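PDB 6NB0: histidine kinase from Paraburkholderia phymatum, which probably transfers phosphate from ATP to a protein histidine, as a sensor kinase of a phosphorelay. Local coordinates for residues A179-V184 with H228-F233. Numbering follows the deposited sequence.
Sequences ALWLLV and HVLENF
W181 and L182, neighbours on helix 173-189, reach V229 and L230 of the loop that leads into helix 232-238; the contact is wholly apolar, with no hydrogen bond across it. With CG anti to the backbone N (chi1 180°), the six-membered ring of W181 points its CH2 end at the loop. There, in the conformer described, CG1 of V229 lies at the ring edge near its plane, 3.7 Å from W181 CH2. L230 CD2 approaches the same end of the ring obliquely, 4.1 Å from CH2 of W181. R49 and T53 of helix 44-68 and V146 of helix 135-154 also touch this tryptophan, so three helices and the loop meet around one indole. The helix bearing W181 and its neighbour 135-154 pack with the mixed five-stranded sheet in an alpha/beta sandwich consistent with the Bergerat (GHKL) ATP-binding fold of histidine kinases; helix 44-68 is consistent with the first helix of the dimerisation and phospho-acceptor (DHp) hairpin, so the indole probably sits where the two domains meet. One residue further on, L182 sends CD1 to the isobutyl group of L230, 3.9 Å from its CD2, the two side chains meeting at a slant. In L230, CG lies anti to the carbonyl carbon (chi1 -58°) and the chain continues extended, bringing both methyls to L182 while CD2 also serves W181. The L182 side chain touches L253 and C254 of helix 252-260 as well. Little surface is shared, 134 Å² over both sides. At the end of helix 173-189, OE2 of E189 accepts hydrogen bonds from the backbone N-H groups of V229 and L230, and OE1 is hydrogen-bonded to ND1 of H228.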
ATOM      1  N   ALA A 179      -9.014   6.133   7.717  1.00 24.73           N
ATOM      2  CA  ALA A 179      -8.920   5.690   9.106  1.00 26.70           C
ATOM      3  C   ALA A 179     -10.267   5.230   9.641  1.00 27.94           C
ATOM      4  O   ALA A 179     -10.354   4.186  10.298  1.00 26.72           O
ATOM      5  CB  ALA A 179      -8.340   6.811   9.980  1.00 25.96           C
ATOM      6  N   LEU A 180     -11.336   5.984   9.360  1.00 26.75           N
ATOM      7  CA  LEU A 180     -12.646   5.584   9.855  1.00 26.98           C
ATOM      8  C   LEU A 180     -13.139   4.338   9.139  1.00 24.89           C
ATOM      9  O   LEU A 180     -13.745   3.458   9.761  1.00 25.51           O
ATOM     10  CB  LEU A 180     -13.648   6.722   9.698  1.00 26.03           C
ATOM     11  CG  LEU A 180     -13.280   7.992  10.491  1.00 27.60           C
ATOM     12  CD1 LEU A 180     -14.266   9.076  10.142  1.00 33.66           C
ATOM     13  CD2 LEU A 180     -13.304   7.736  11.986  1.00 31.26           C
ATOM     14  N   TRP A 181     -12.901   4.257   7.831  1.00 24.94           N
ATOM     15  CA  TRP A 181     -13.231   3.033   7.098  1.00 25.30           C
ATOM     16  C   TRP A 181     -12.611   1.805   7.764  1.00 27.40           C
ATOM     17  O   TRP A 181     -13.278   0.783   7.962  1.00 24.64           O
ATOM     18  CB  TRP A 181     -12.737   3.184   5.653  1.00 19.43           C
ATOM     19  CG  TRP A 181     -13.008   1.976   4.763  1.00 23.81           C
ATOM     20  CD1 TRP A 181     -14.080   1.783   3.937  1.00 25.23           C
ATOM     21  CD2 TRP A 181     -12.155   0.828   4.604  1.00 25.24           C
ATOM     22  NE1 TRP A 181     -13.951   0.555   3.269  1.00 24.42           N
ATOM     23  CE2 TRP A 181     -12.777  -0.039   3.677  1.00 23.00           C
ATOM     24  CE3 TRP A 181     -10.919   0.447   5.168  1.00 25.54           C
ATOM     25  CZ2 TRP A 181     -12.204  -1.261   3.292  1.00 24.62           C
ATOM     26  CZ3 TRP A 181     -10.355  -0.768   4.779  1.00 26.97           C
ATOM     27  CH2 TRP A 181     -10.999  -1.606   3.866  1.00 25.95           C
ATOM     28  N   LEU A 182     -11.325   1.893   8.125  1.00 22.14           N
ATOM     29  CA  LEU A 182     -10.634   0.732   8.689  1.00 24.17           C
ATOM     30  C   LEU A 182     -11.110   0.447  10.101  1.00 24.18           C
ATOM     31  O   LEU A 182     -11.268  -0.718  10.488  1.00 25.85           O
ATOM     32  CB  LEU A 182      -9.117   0.973   8.666  1.00 24.88           C
ATOM     33  CG  LEU A 182      -8.217  -0.147   9.233  1.00 23.70           C
ATOM     34  CD1 LEU A 182      -8.459  -1.471   8.481  1.00 24.11           C
ATOM     35  CD2 LEU A 182      -6.735   0.255   9.113  1.00 22.85           C
ATOM     36  N   LEU A 183     -11.349   1.507  10.881  1.00 26.01           N
ATOM     37  CA  LEU A 183     -11.907   1.361  12.224  1.00 25.72           C
ATOM     38  C   LEU A 183     -13.179   0.513  12.195  1.00 29.77           C
ATOM     39  O   LEU A 183     -13.339  -0.419  12.995  1.00 27.36           O
ATOM     40  CB  LEU A 183     -12.193   2.757  12.790  1.00 32.26           C
ATOM     41  CG  LEU A 183     -12.162   3.013  14.290  1.00 43.23           C
ATOM     42  CD1 LEU A 183     -10.711   2.947  14.774  1.00 33.35           C
ATOM     43  CD2 LEU A 183     -12.801   4.375  14.599  1.00 42.37           C
ATOM     44  N   VAL A 184     -14.097   0.822  11.265  1.00 25.36           N
ATOM     45  CA  VAL A 184     -15.345   0.054  11.172  1.00 27.57           C
ATOM     46  C   VAL A 184     -15.114  -1.308  10.511  1.00 28.13           C
ATOM     47  O   VAL A 184     -15.661  -2.326  10.955  1.00 25.41           O
ATOM     48  CB  VAL A 184     -16.427   0.861  10.414  1.00 24.87           C
ATOM     49  CG1 VAL A 184     -17.760   0.076  10.385  1.00 24.84           C
ATOM     50  CG2 VAL A 184     -16.643   2.267  11.082  1.00 24.33           C
ATOM     51  N   HIS A 228     -14.224 -11.679   3.075  1.00 29.12           N
ATOM     52  CA  HIS A 228     -13.278 -10.802   3.753  1.00 30.20           C
ATOM     53  C   HIS A 228     -12.870  -9.674   2.824  1.00 27.99           C
ATOM     54  O   HIS A 228     -12.951  -9.798   1.601  1.00 31.99           O
ATOM     55  CB  HIS A 228     -12.025 -11.578   4.187  1.00 30.37           C
ATOM     56  CG  HIS A 228     -12.304 -12.630   5.212  1.00 29.73           C
ATOM     57  ND1 HIS A 228     -12.607 -12.326   6.521  1.00 28.87           N
ATOM     58  CD2 HIS A 228     -12.319 -13.978   5.122  1.00 30.02           C
ATOM     59  CE1 HIS A 228     -12.799 -13.451   7.194  1.00 25.82           C
ATOM     60  NE2 HIS A 228     -12.636 -14.464   6.365  1.00 29.29           N
ATOM     61  N   VAL A 229     -12.412  -8.574   3.419  1.00 26.68           N
ATOM     62  CA  VAL A 229     -11.811  -7.466   2.686  0.61 27.47           C
ATOM     63  C   VAL A 229     -10.328  -7.309   3.033  1.00 32.20           C
ATOM     64  O   VAL A 229      -9.494  -7.114   2.146  1.00 27.00           O
ATOM     65  CB  VAL A 229     -12.588  -6.156   2.970  0.61 27.70           C
ATOM     66  CG1 VAL A 229     -11.840  -4.943   2.468  0.61 25.10           C
ATOM     67  CG2 VAL A 229     -13.980  -6.194   2.336  0.61 25.74           C
ATOM     68  N   LEU A 230      -9.987  -7.401   4.317  1.00 28.56           N
ATOM     69  CA  LEU A 230      -8.595  -7.198   4.719  1.00 30.34           C
ATOM     70  C   LEU A 230      -7.724  -8.394   4.309  1.00 26.34           C
ATOM     71  O   LEU A 230      -8.198  -9.516   4.120  1.00 25.85           O
ATOM     72  CB  LEU A 230      -8.517  -6.948   6.234  1.00 26.98           C
ATOM     73  CG  LEU A 230      -9.342  -5.747   6.736  1.00 28.28           C
ATOM     74  CD1 LEU A 230      -9.247  -5.571   8.271  1.00 27.03           C
ATOM     75  CD2 LEU A 230      -8.930  -4.408   6.024  1.00 26.49           C
ATOM     76  N   GLU A 231      -6.421  -8.143   4.200  1.00 28.44           N
ATOM     77  CA  GLU A 231      -5.489  -9.181   3.761  1.00 33.19           C
ATOM     78  C   GLU A 231      -5.512 -10.384   4.693  1.00 33.70           C
ATOM     79  O   GLU A 231      -5.622 -10.244   5.914  1.00 28.48           O
ATOM     80  CB  GLU A 231      -4.063  -8.640   3.703  1.00 32.90           C
ATOM     81  CG  GLU A 231      -3.747  -7.697   2.568  1.00 33.06           C
ATOM     82  CD  GLU A 231      -2.309  -7.205   2.673  1.00 37.09           C
ATOM     83  OE1 GLU A 231      -1.949  -6.662   3.755  1.00 30.55           O
ATOM     84  OE2 GLU A 231      -1.544  -7.376   1.699  1.00 36.84           O
ATOM     85  N   ASN A 232      -5.353 -11.572   4.107  1.00 31.73           N
ATOM     86  CA  ASN A 232      -5.401 -12.799   4.892  1.00 30.69           C
ATOM     87  C   ASN A 232      -4.358 -12.805   6.016  1.00 34.15           C
ATOM     88  O   ASN A 232      -4.667 -13.136   7.173  1.00 30.67           O
ATOM     89  CB  ASN A 232      -5.215 -14.009   3.980  1.00 34.09           C
ATOM     90  CG  ASN A 232      -5.413 -15.321   4.713  1.00 45.36           C
ATOM     91  OD1 ASN A 232      -4.478 -15.855   5.300  1.00 54.38           O
ATOM     92  ND2 ASN A 232      -6.634 -15.846   4.681  1.00 50.78           N
ATOM     93  N   PHE A 233      -3.111 -12.475   5.711  1.00 34.90           N
ATOM     94  CA  PHE A 233      -2.071 -12.540   6.740  0.65 36.28           C
ATOM     95  C   PHE A 233      -2.253 -11.452   7.791  1.00 34.94           C
ATOM     96  O   PHE A 233      -1.882 -11.648   8.954  1.00 36.05           O
ATOM     97  CB  PHE A 233      -0.695 -12.428   6.097  0.65 37.35           C
ATOM     98  CG  PHE A 233       0.427 -12.270   7.082  0.65 39.52           C
ATOM     99  CD1 PHE A 233       0.988 -13.379   7.693  0.65 48.56           C
ATOM    100  CD2 PHE A 233       0.929 -11.006   7.386  0.65 37.12           C
ATOM    101  CE1 PHE A 233       2.029 -13.243   8.599  0.65 49.62           C
ATOM    102  CE2 PHE A 233       1.971 -10.859   8.294  0.65 42.37           C
ATOM    103  CZ  PHE A 233       2.522 -11.980   8.899  0.65 46.61           C
TER